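PDB 4ZM4: aminotransferase, which belongs to the class-III aminotransferases, a family of enzymes that depend on pyridoxal 5'-phosphate and share a common fold. Local coordinates for residues Arg118-Ser122 with Gly123-Val127; Val253-Gly256 with Phe257-Arg261; Arg202-Phe205 with Ala206-Gly209. The protein carries 1 engineered substitution. All blocks are in the same frame, centred on the assembly; numbering follows the deposited sequence.

Contact 1 of 3, residues Arg118-Ser122 with Gly123-Val127; sequences RFANS and GTEAV. With P3B ((3E,4R,5R)-4,5-dihydroxy-3-{[(Z)-{3-hydroxy-2-methyl-5-[(phosphonooxy)methyl]pyridin-4(1H)-ylidene}methyl]imino}cyclohex-1-ene-1-carboxylic acid), chain H.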
loop_
_atom_site.group_PDB
_atom_site.type_symbol
_atom_site.label_atom_id
_atom_site.label_comp_id
_atom_site.label_asym_id
_atom_site.label_seq_id
_atom_site.Cartn_x
_atom_site.Cartn_y
_atom_site.Cartn_z
ATOM N N ARG B 118 6.368 -10.535 -7.494
ATOM C CA ARG B 118 6.087 -10.333 -6.083
ATOM C C ARG B 118 4.945 -9.341 -5.976
ATOM O O ARG B 118 4.760 -8.499 -6.846
ATOM C CB ARG B 118 7.300 -9.857 -5.335
ATOM C CG ARG B 118 8.309 -10.966 -5.083
ATOM C CD ARG B 118 9.083 -10.731 -3.805
ATOM N NE ARG B 118 10.204 -11.638 -3.640
ATOM C CZ ARG B 118 10.981 -11.666 -2.559
ATOM N NH1 ARG B 118 10.759 -10.833 -1.535
ATOM N NH2 ARG B 118 11.977 -12.544 -2.485
ATOM N N PHE B 119 4.124 -9.523 -4.952
ATOM C CA PHE B 119 2.958 -8.686 -4.735
ATOM C C PHE B 119 3.238 -7.590 -3.721
ATOM O O PHE B 119 4.140 -7.704 -2.887
ATOM C CB PHE B 119 1.776 -9.515 -4.254
ATOM C CG PHE B 119 1.248 -10.454 -5.308
ATOM C CD1 PHE B 119 0.406 -9.972 -6.310
ATOM C CD2 PHE B 119 1.623 -11.776 -5.316
ATOM C CE1 PHE B 119 -0.052 -10.806 -7.289
ATOM C CE2 PHE B 119 1.165 -12.605 -6.298
ATOM C CZ PHE B 119 0.337 -12.126 -7.293
ATOM N N ALA B 120 2.416 -6.541 -3.824
ATOM C CA ALA B 120 2.469 -5.385 -2.956
ATOM C C ALA B 120 1.039 -4.918 -2.765
ATOM O O ALA B 120 0.130 -5.422 -3.419
ATOM C CB ALA B 120 3.324 -4.274 -3.589
ATOM N N ASN B 121 0.867 -3.873 -1.955
ATOM C CA ASN B 121 -0.463 -3.305 -1.717
ATOM C C ASN B 121 -0.823 -2.205 -2.699
ATOM O O ASN B 121 -1.992 -1.867 -2.828
ATOM C CB ASN B 121 -0.539 -2.749 -0.299
ATOM C CG ASN B 121 -0.181 -3.780 0.724
ATOM O OD1 ASN B 121 -0.899 -4.774 0.894
ATOM N ND2 ASN B 121 0.947 -3.575 1.422
ATOM N N SER B 122 0.163 -1.631 -3.382
ATOM C CA SER B 122 -0.066 -0.428 -4.193
ATOM C C SER B 122 0.966 -0.269 -5.304
ATOM O O SER B 122 2.046 -0.842 -5.220
ATOM C CB SER B 122 0.018 0.784 -3.302
ATOM O OG SER B 122 1.338 0.928 -2.820
ATOM N N GLY B 123 0.625 0.484 -6.342
ATOM C CA GLY B 123 1.564 0.778 -7.389
ATOM C C GLY B 123 2.809 1.487 -6.884
ATOM O O GLY B 123 3.921 1.260 -7.361
ATOM N N THR B 124 2.620 2.356 -5.911
ATOM C CA THR B 124 3.705 3.075 -5.321
ATOM C C THR B 124 4.718 2.089 -4.722
ATOM O O THR B 124 5.941 2.226 -4.929
ATOM C CB THR B 124 3.167 4.092 -4.274
ATOM O OG1 THR B 124 2.518 5.177 -4.956
ATOM C CG2 THR B 124 4.277 4.648 -3.392
ATOM N N GLU B 125 4.223 1.143 -3.933
ATOM C CA GLU B 125 5.093 0.123 -3.299
ATOM C C GLU B 125 5.767 -0.763 -4.351
ATOM O O GLU B 125 6.958 -1.035 -4.268
ATOM C CB GLU B 125 4.298 -0.767 -2.317
ATOM C CG GLU B 125 3.919 -0.129 -1.006
ATOM C CD GLU B 125 3.161 -1.077 -0.076
ATOM O OE1 GLU B 125 2.712 -2.168 -0.522
ATOM O OE2 GLU B 125 3.023 -0.725 1.111
ATOM N N ALA B 126 4.982 -1.204 -5.332
ATOM C CA ALA B 126 5.497 -2.073 -6.379
ATOM C C ALA B 126 6.596 -1.397 -7.188
ATOM O O ALA B 126 7.626 -2.019 -7.471
ATOM C CB ALA B 126 4.395 -2.526 -7.281
ATOM N N VAL B 127 6.386 -0.137 -7.541
ATOM C CA VAL B 127 7.420 0.636 -8.212
ATOM C C VAL B 127 8.686 0.753 -7.360
ATOM O O VAL B 127 9.816 0.543 -7.860
ATOM C CB VAL B 127 6.846 2.049 -8.583
ATOM C CG1 VAL B 127 7.945 3.077 -8.888
ATOM C CG2 VAL B 127 5.893 1.930 -9.762
HETATM O OAH P3B H . 0.211 4.204 -5.323
HETATM P PBA P3B H . -0.960 3.775 -6.301
HETATM O OAI P3B H . -1.911 4.932 -6.241
HETATM O OAC P3B H . -1.663 2.491 -5.890
HETATM O OAQ P3B H . -0.163 3.715 -7.770
HETATM C CAM P3B H . 0.856 4.693 -8.157
HETATM C CAV P3B H . 0.861 4.736 -9.529
HETATM C CAL P3B H . 1.888 4.067 -10.180
HETATM N NAP P3B H . 1.890 4.055 -11.568
HETATM C CAU P3B H . 0.896 4.675 -12.289
HETATM C CAA P3B H . 0.921 4.687 -13.659
HETATM C CAW P3B H . -0.063 5.343 -11.667
HETATM O OAE P3B H . -1.008 5.933 -12.434
HETATM C CAX P3B H . -0.161 5.385 -10.276
HETATM C CAJ P3B H . -1.214 6.127 -9.634
HETATM N NAO P3B H . -2.062 6.944 -10.347
HETATM C CAT P3B H . -2.992 7.746 -9.739
HETATM C CAK P3B H . -3.096 7.988 -8.340
HETATM C CAS P3B H . -4.002 8.871 -7.763
HETATM C CAR P3B H . -4.108 9.032 -6.369
HETATM O OAD P3B H . -4.984 9.740 -5.847
HETATM O OAB P3B H . -3.308 8.560 -5.599
HETATM C CAN P3B H . -5.008 9.398 -8.474
HETATM C CAY P3B H . -5.097 9.108 -9.980
HETATM O OAF P3B H . -5.483 10.387 -10.519
HETATM C CAZ P3B H . -3.799 8.507 -10.656
HETATM O OAG P3B H . -3.981 7.824 -11.951
#
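The carboxylate of Glu-125 reaches back from the first turn of helix 123-138 to Asn-121, and the two end groups cross with amide and carboxylate planes 59° apart. One oxygen takes two bonds: Glu-125 OE1 lies 2.9 Å from Asn-121 N, met nearly along its C-O axis, and 3.0 Å from Asn-121 ND2. OE1 receives ND2 on its syn lone pair but lies 32° out of the amide plane, and an N-H...O angle of 130° makes this the more bent bond. With CG beside the backbone N and the rest of the chain extended, Glu-125 spans this gap. Ser-122 is the N-cap: its OG accepts from Glu-125 N at 3.1 Å, and its carbonyl O accepts from Ala-126 N at 3.0 Å. The same OG is hydrogen-bonded to Glu-125 OE2 of the second subunit, a pairing that is reciprocal across the interface. Beyond the cap, P3B OAC is held by Gly-123 N (3.1 Å), and OAH by Thr-124 N and OG1. The first-turn N-H groups facing the phosphate, with the helix dipole, probably favour its negative charge, while the buried carboxylate is shared between Asn-121 of its own chain and Ser-122 of the second subunit.

Contact 2 of 3, residues Val253-Gly256 with Phe257-Arg261; sequences VITG and FRVAR. With P3B ((3E,4R,5R)-4,5-dihydroxy-3-{[(Z)-{3-hydroxy-2-methyl-5-[(phosphonooxy)methyl]pyridin-4(1H)-ylidene}methyl]imino}cyclohex-1-ene-1-carboxylic acid), chain H.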
loop_
_atom_site.group_PDB
_atom_site.type_symbol
_atom_site.label_atom_id
_atom_site.label_comp_id
_atom_site.label_asym_id
_atom_site.label_seq_id
_atom_site.Cartn_x
_atom_site.Cartn_y
_atom_site.Cartn_z
ATOM N N VAL B 253 0.589 -0.089 -14.456
ATOM C CA VAL B 253 -0.406 0.005 -13.387
ATOM C C VAL B 253 -1.752 0.357 -13.988
ATOM O O VAL B 253 -2.755 -0.241 -13.632
ATOM C CB VAL B 253 0.007 1.056 -12.309
ATOM C CG1 VAL B 253 -1.201 1.602 -11.547
ATOM C CG2 VAL B 253 0.986 0.439 -11.322
ATOM N N ILE B 254 -1.755 1.258 -14.961
ATOM C CA ILE B 254 -2.969 1.616 -15.665
ATOM C C ILE B 254 -3.172 0.774 -16.938
ATOM O O ILE B 254 -4.268 0.229 -17.140
ATOM C CB ILE B 254 -2.994 3.122 -15.993
ATOM C CG1 ILE B 254 -3.347 3.901 -14.722
ATOM C CG2 ILE B 254 -4.017 3.436 -17.071
ATOM C CD1 ILE B 254 -3.198 5.400 -14.892
ATOM N N THR B 255 -2.148 0.648 -17.782
ATOM C CA THR B 255 -2.312 -0.030 -19.080
ATOM C C THR B 255 -2.466 -1.572 -19.018
ATOM O O THR B 255 -3.083 -2.177 -19.915
ATOM C CB THR B 255 -1.156 0.302 -20.044
ATOM O OG1 THR B 255 0.087 -0.031 -19.421
ATOM C CG2 THR B 255 -1.162 1.738 -20.396
ATOM N N GLY B 256 -1.958 -2.199 -17.967
ATOM C CA GLY B 256 -2.058 -3.666 -17.844
ATOM C C GLY B 256 -3.481 -4.181 -17.740
ATOM O O GLY B 256 -4.293 -3.647 -17.001
ATOM N N PHE B 257 -3.789 -5.187 -18.535
ATOM C CA PHE B 257 -5.149 -5.734 -18.660
ATOM C C PHE B 257 -6.180 -4.705 -19.037
ATOM O O PHE B 257 -7.383 -4.929 -18.841
ATOM C CB PHE B 257 -5.602 -6.436 -17.388
ATOM C CG PHE B 257 -4.530 -7.252 -16.734
ATOM C CD1 PHE B 257 -4.169 -8.490 -17.236
ATOM C CD2 PHE B 257 -3.863 -6.764 -15.624
ATOM C CE1 PHE B 257 -3.166 -9.215 -16.637
ATOM C CE2 PHE B 257 -2.872 -7.506 -15.013
ATOM C CZ PHE B 257 -2.527 -8.727 -15.516
ATOM N N ARG B 258 -5.759 -3.614 -19.662
ATOM C CA ARG B 258 -6.687 -2.531 -20.044
ATOM C C ARG B 258 -6.635 -2.253 -21.558
ATOM O O ARG B 258 -7.668 -2.296 -22.231
ATOM C CB ARG B 258 -6.326 -1.286 -19.220
ATOM C CG ARG B 258 -6.791 0.054 -19.743
ATOM C CD ARG B 258 -8.275 0.261 -19.618
ATOM N NE ARG B 258 -8.747 0.348 -18.230
ATOM C CZ ARG B 258 -10.016 0.582 -17.896
ATOM N NH1 ARG B 258 -10.935 0.818 -18.839
ATOM N NH2 ARG B 258 -10.385 0.611 -16.619
ATOM N N VAL B 259 -5.444 -1.933 -22.065
ATOM C CA VAL B 259 -5.270 -1.596 -23.495
ATOM C C VAL B 259 -5.215 -2.856 -24.356
ATOM O O VAL B 259 -5.401 -2.782 -25.558
ATOM C CB VAL B 259 -4.021 -0.728 -23.774
ATOM C CG1 VAL B 259 -4.120 0.576 -23.018
ATOM C CG2 VAL B 259 -2.750 -1.460 -23.370
ATOM N N ALA B 260 -5.039 -3.992 -23.700
ATOM C CA ALA B 260 -5.057 -5.329 -24.304
ATOM C C ALA B 260 -4.978 -6.304 -23.143
ATOM O O ALA B 260 -4.733 -5.908 -21.997
ATOM C CB ALA B 260 -3.865 -5.518 -25.213
ATOM N N ARG B 261 -5.194 -7.577 -23.407
ATOM C CA ARG B 261 -5.150 -8.580 -22.332
ATOM C C ARG B 261 -3.760 -8.614 -21.668
ATOM O O ARG B 261 -3.637 -8.636 -20.445
ATOM C CB ARG B 261 -5.535 -9.952 -22.895
ATOM C CG ARG B 261 -5.974 -10.944 -21.830
ATOM C CD ARG B 261 -6.286 -12.307 -22.416
ATOM N NE ARG B 261 -5.072 -13.063 -22.724
ATOM C CZ ARG B 261 -4.994 -14.388 -22.815
ATOM N NH1 ARG B 261 -3.828 -14.941 -23.085
ATOM N NH2 ARG B 261 -6.043 -15.146 -22.641
HETATM O OAH P3B H . 0.211 4.204 -5.323
HETATM P PBA P3B H . -0.960 3.775 -6.301
HETATM O OAI P3B H . -1.911 4.932 -6.241
HETATM O OAC P3B H . -1.663 2.491 -5.890
HETATM O OAQ P3B H . -0.163 3.715 -7.770
HETATM C CAM P3B H . 0.856 4.693 -8.157
HETATM C CAV P3B H . 0.861 4.736 -9.529
HETATM C CAL P3B H . 1.888 4.067 -10.180
HETATM N NAP P3B H . 1.890 4.055 -11.568
HETATM C CAU P3B H . 0.896 4.675 -12.289
HETATM C CAA P3B H . 0.921 4.687 -13.659
HETATM C CAW P3B H . -0.063 5.343 -11.667
HETATM O OAE P3B H . -1.008 5.933 -12.434
HETATM C CAX P3B H . -0.161 5.385 -10.276
HETATM C CAJ P3B H . -1.214 6.127 -9.634
HETATM N NAO P3B H . -2.062 6.944 -10.347
HETATM C CAT P3B H . -2.992 7.746 -9.739
HETATM C CAK P3B H . -3.096 7.988 -8.340
HETATM C CAS P3B H . -4.002 8.871 -7.763
HETATM C CAR P3B H . -4.108 9.032 -6.369
HETATM O OAD P3B H . -4.984 9.740 -5.847
HETATM O OAB P3B H . -3.308 8.560 -5.599
HETATM C CAN P3B H . -5.008 9.398 -8.474
HETATM C CAY P3B H . -5.097 9.108 -9.980
HETATM O OAF P3B H . -5.483 10.387 -10.519
HETATM C CAZ P3B H . -3.799 8.507 -10.656
HETATM O OAG P3B H . -3.981 7.824 -11.951
HETATM O O HOH W 1 -6.628 0.588 -15.885
#
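Thr-255 lays its methyl against Val-259, CG2 being 4.1 Å from Val-259 CG1, as the two side chains cross alongside a tight turn. Thr-255 OG1 itself bonds Glu-252. The chain turns about the carbonyl of Thr-255, whose O accepts two backbone bonds. Val-259 N approaches Thr-255 O to 3.2 Å, tilted only 17° from the carbonyl plane; Arg-258 N, 3.0 Å from Thr-255 O, stands 48° above that plane and so does not lie on a lone pair. Arg-258 starts over the turn, with CB 3.3 Å from Ile-254 O, then bends at both chi2 and chi3. That fold brings NE to a water that bridges it to Ile-254 O, while its outer nitrogens bond Leu-423 O, Thr-367 and Gly-68 O. Just before the turn, Val-253 overlaps the pyridine ring of P3B, its CB 3.6 Å from ring nitrogen NAP and both methyls against neighbouring ring atoms, an apolar cover for that ring. Ile-254 touches the ligand with the end of its longer branch, CD1 lying 3.3 Å from OAE, the hydroxyl oxygen on the pyridine ring. Because backbone carbonyls supply most of the acceptors of Arg-258, the buried guanidinium is tied mainly to neutral groups, and it fastens the loop carrying the two ligand-touching residues to remote parts of the chain.

Contact 3 of 3, residues Arg202-Phe205 with Ala206-Gly209; sequences RELF and ARDG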
loop_
_atom_site.group_PDB
_atom_site.type_symbol
_atom_site.label_atom_id
_atom_site.label_comp_id
_atom_site.label_asym_id
_atom_site.label_seq_id
_atom_site.Cartn_x
_atom_site.Cartn_y
_atom_site.Cartn_z
ATOM N N ARG B 202 18.471 9.473 -27.128
ATOM C CA ARG B 202 19.724 8.966 -27.715
ATOM C C ARG B 202 20.916 9.686 -27.112
ATOM O O ARG B 202 21.934 9.064 -26.790
ATOM C CB ARG B 202 19.734 9.177 -29.229
ATOM C CG ARG B 202 18.847 8.231 -30.013
ATOM C CD ARG B 202 19.029 8.493 -31.496
ATOM N NE ARG B 202 18.605 7.328 -32.266
ATOM C CZ ARG B 202 17.448 7.216 -32.917
ATOM N NH1 ARG B 202 16.558 8.221 -32.913
ATOM N NH2 ARG B 202 17.189 6.096 -33.601
ATOM N N GLU B 203 20.797 10.999 -26.956
ATOM C CA GLU B 203 21.903 11.791 -26.418
ATOM C C GLU B 203 22.193 11.379 -24.977
ATOM O O GLU B 203 23.354 11.115 -24.601
ATOM C CB GLU B 203 21.632 13.283 -26.506
ATOM C CG GLU B 203 22.926 14.083 -26.567
ATOM C CD GLU B 203 22.797 15.493 -26.018
ATOM O OE1 GLU B 203 23.792 16.008 -25.452
ATOM O OE2 GLU B 203 21.710 16.091 -26.183
ATOM N N LEU B 204 21.120 11.218 -24.201
ATOM C CA LEU B 204 21.262 10.743 -22.832
ATOM C C LEU B 204 22.076 9.442 -22.795
ATOM O O LEU B 204 23.081 9.361 -22.105
ATOM C CB LEU B 204 19.900 10.509 -22.170
ATOM C CG LEU B 204 20.002 9.936 -20.749
ATOM C CD1 LEU B 204 20.760 10.863 -19.819
ATOM C CD2 LEU B 204 18.613 9.691 -20.202
ATOM N N PHE B 205 21.630 8.435 -23.542
ATOM C CA PHE B 205 22.301 7.121 -23.548
ATOM C C PHE B 205 23.710 7.160 -24.074
ATOM O O PHE B 205 24.561 6.405 -23.620
ATOM C CB PHE B 205 21.429 6.056 -24.246
ATOM C CG PHE B 205 20.469 5.368 -23.290
ATOM C CD1 PHE B 205 19.257 5.972 -22.944
ATOM C CD2 PHE B 205 20.795 4.142 -22.702
ATOM C CE1 PHE B 205 18.391 5.365 -22.078
ATOM C CE2 PHE B 205 19.921 3.532 -21.825
ATOM C CZ PHE B 205 18.717 4.141 -21.526
ATOM N N ALA B 206 23.972 8.018 -25.048
ATOM C CA ALA B 206 25.349 8.174 -25.585
ATOM C C ALA B 206 26.286 8.666 -24.490
ATOM O O ALA B 206 27.419 8.230 -24.391
ATOM C CB ALA B 206 25.365 9.116 -26.788
ATOM N N ARG B 207 25.771 9.522 -23.621
ATOM C CA ARG B 207 26.579 10.094 -22.531
ATOM C C ARG B 207 26.638 9.203 -21.296
ATOM O O ARG B 207 27.675 9.100 -20.670
ATOM C CB ARG B 207 25.993 11.426 -22.109
ATOM C CG ARG B 207 26.268 12.599 -23.034
ATOM C CD ARG B 207 25.178 13.696 -22.946
ATOM N NE ARG B 207 24.387 13.644 -21.692
ATOM C CZ ARG B 207 23.111 14.019 -21.577
ATOM N NH1 ARG B 207 22.422 14.504 -22.625
ATOM N NH2 ARG B 207 22.512 13.905 -20.407
ATOM N N ASP B 208 25.512 8.594 -20.950
ATOM C CA ASP B 208 25.336 7.967 -19.637
ATOM C C ASP B 208 24.720 6.554 -19.636
ATOM O O ASP B 208 24.401 6.022 -18.584
ATOM C CB ASP B 208 24.499 8.894 -18.765
ATOM C CG ASP B 208 25.246 10.174 -18.354
ATOM O OD1 ASP B 208 26.472 10.143 -18.049
ATOM O OD2 ASP B 208 24.579 11.230 -18.376
ATOM N N GLY B 209 24.623 5.936 -20.808
ATOM C CA GLY B 209 23.970 4.638 -20.959
ATOM C C GLY B 209 24.519 3.619 -19.995
ATOM O O GLY B 209 23.735 2.898 -19.369
#
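Arg-207 folds its guanidinium back over its own helix, so that Leu-204 CA lies 3.9 Å above the plane and over its centre. The bend is made at chi3, whose 21° is far from a staggered value and suggests a somewhat strained chain, though the residue also touches a crystal neighbour. Glu-203 comes to the edge of the same group: its CD lies in the guanidinium plane, yet the carboxylate is turned 77° against it, so the two charged groups do not pair as flat partners. The resulting salt bridge is correspondingly loose, with Glu-203 OE1 3.5 Å from Arg-207 NH1 and the hydrogen bond weak. On the other branch, Arg-207 NH2 touches Leu-204 CD1 at 3.6 Å, the two side chains crossing at about a right angle, and makes a long salt bridge with Asp-208 OD2. Glu-203, Arg-207 and Asp-208 thus form a small charged network on the outside of the helix, with Leu-204 beneath the arginine.

In the backbone, Arg-207 N bonds Glu-203 O at 3.1 Å and Asp-208 N bonds Leu-204 O at 2.8 Å. Gly-209 N bonds Phe-205 O at 2.9 Å. The ring of Phe-205 touches Gly-209 CA through CD2 at 3.7 Å.

Asp-208 has a second partner, its OD1 forming a salt bridge with Arg-211, just ahead of strand 212-217. On the inner face of helix 198-208, Phe-205 packs against Leu-240, Thr-241 and Ser-244 of helix 233-244 and against Ile-212 and Val-215 of strand 212-217, while Arg-202 rests on Leu-236 of that neighbouring helix.

Contacts 1 and 2 address the same ligand at different parts: Gly-123 and Thr-124 bind the phosphate of P3B, with Ser-122 beside it, and residues 253-254 lie against its pyridine ring and the hydroxyl oxygen on it. Their centres are 16 Å apart, but they touch where Gly-123 CA meets Val-253 CG2 at 4.0 Å. Asp-251, at the end of the strand that leads into contact 2, also bonds P3B, and Gly-309 and Val-310 of the second subunit also bond it. Contact 3 is remote from this pocket, with centres 29 Å from contact 1 and 30 Å from contact 2, and nearest atoms about 17 and 19 Å away. Its helix instead packs on strand 212-217, which neighbours strand 247-251 in the seven-stranded sheet.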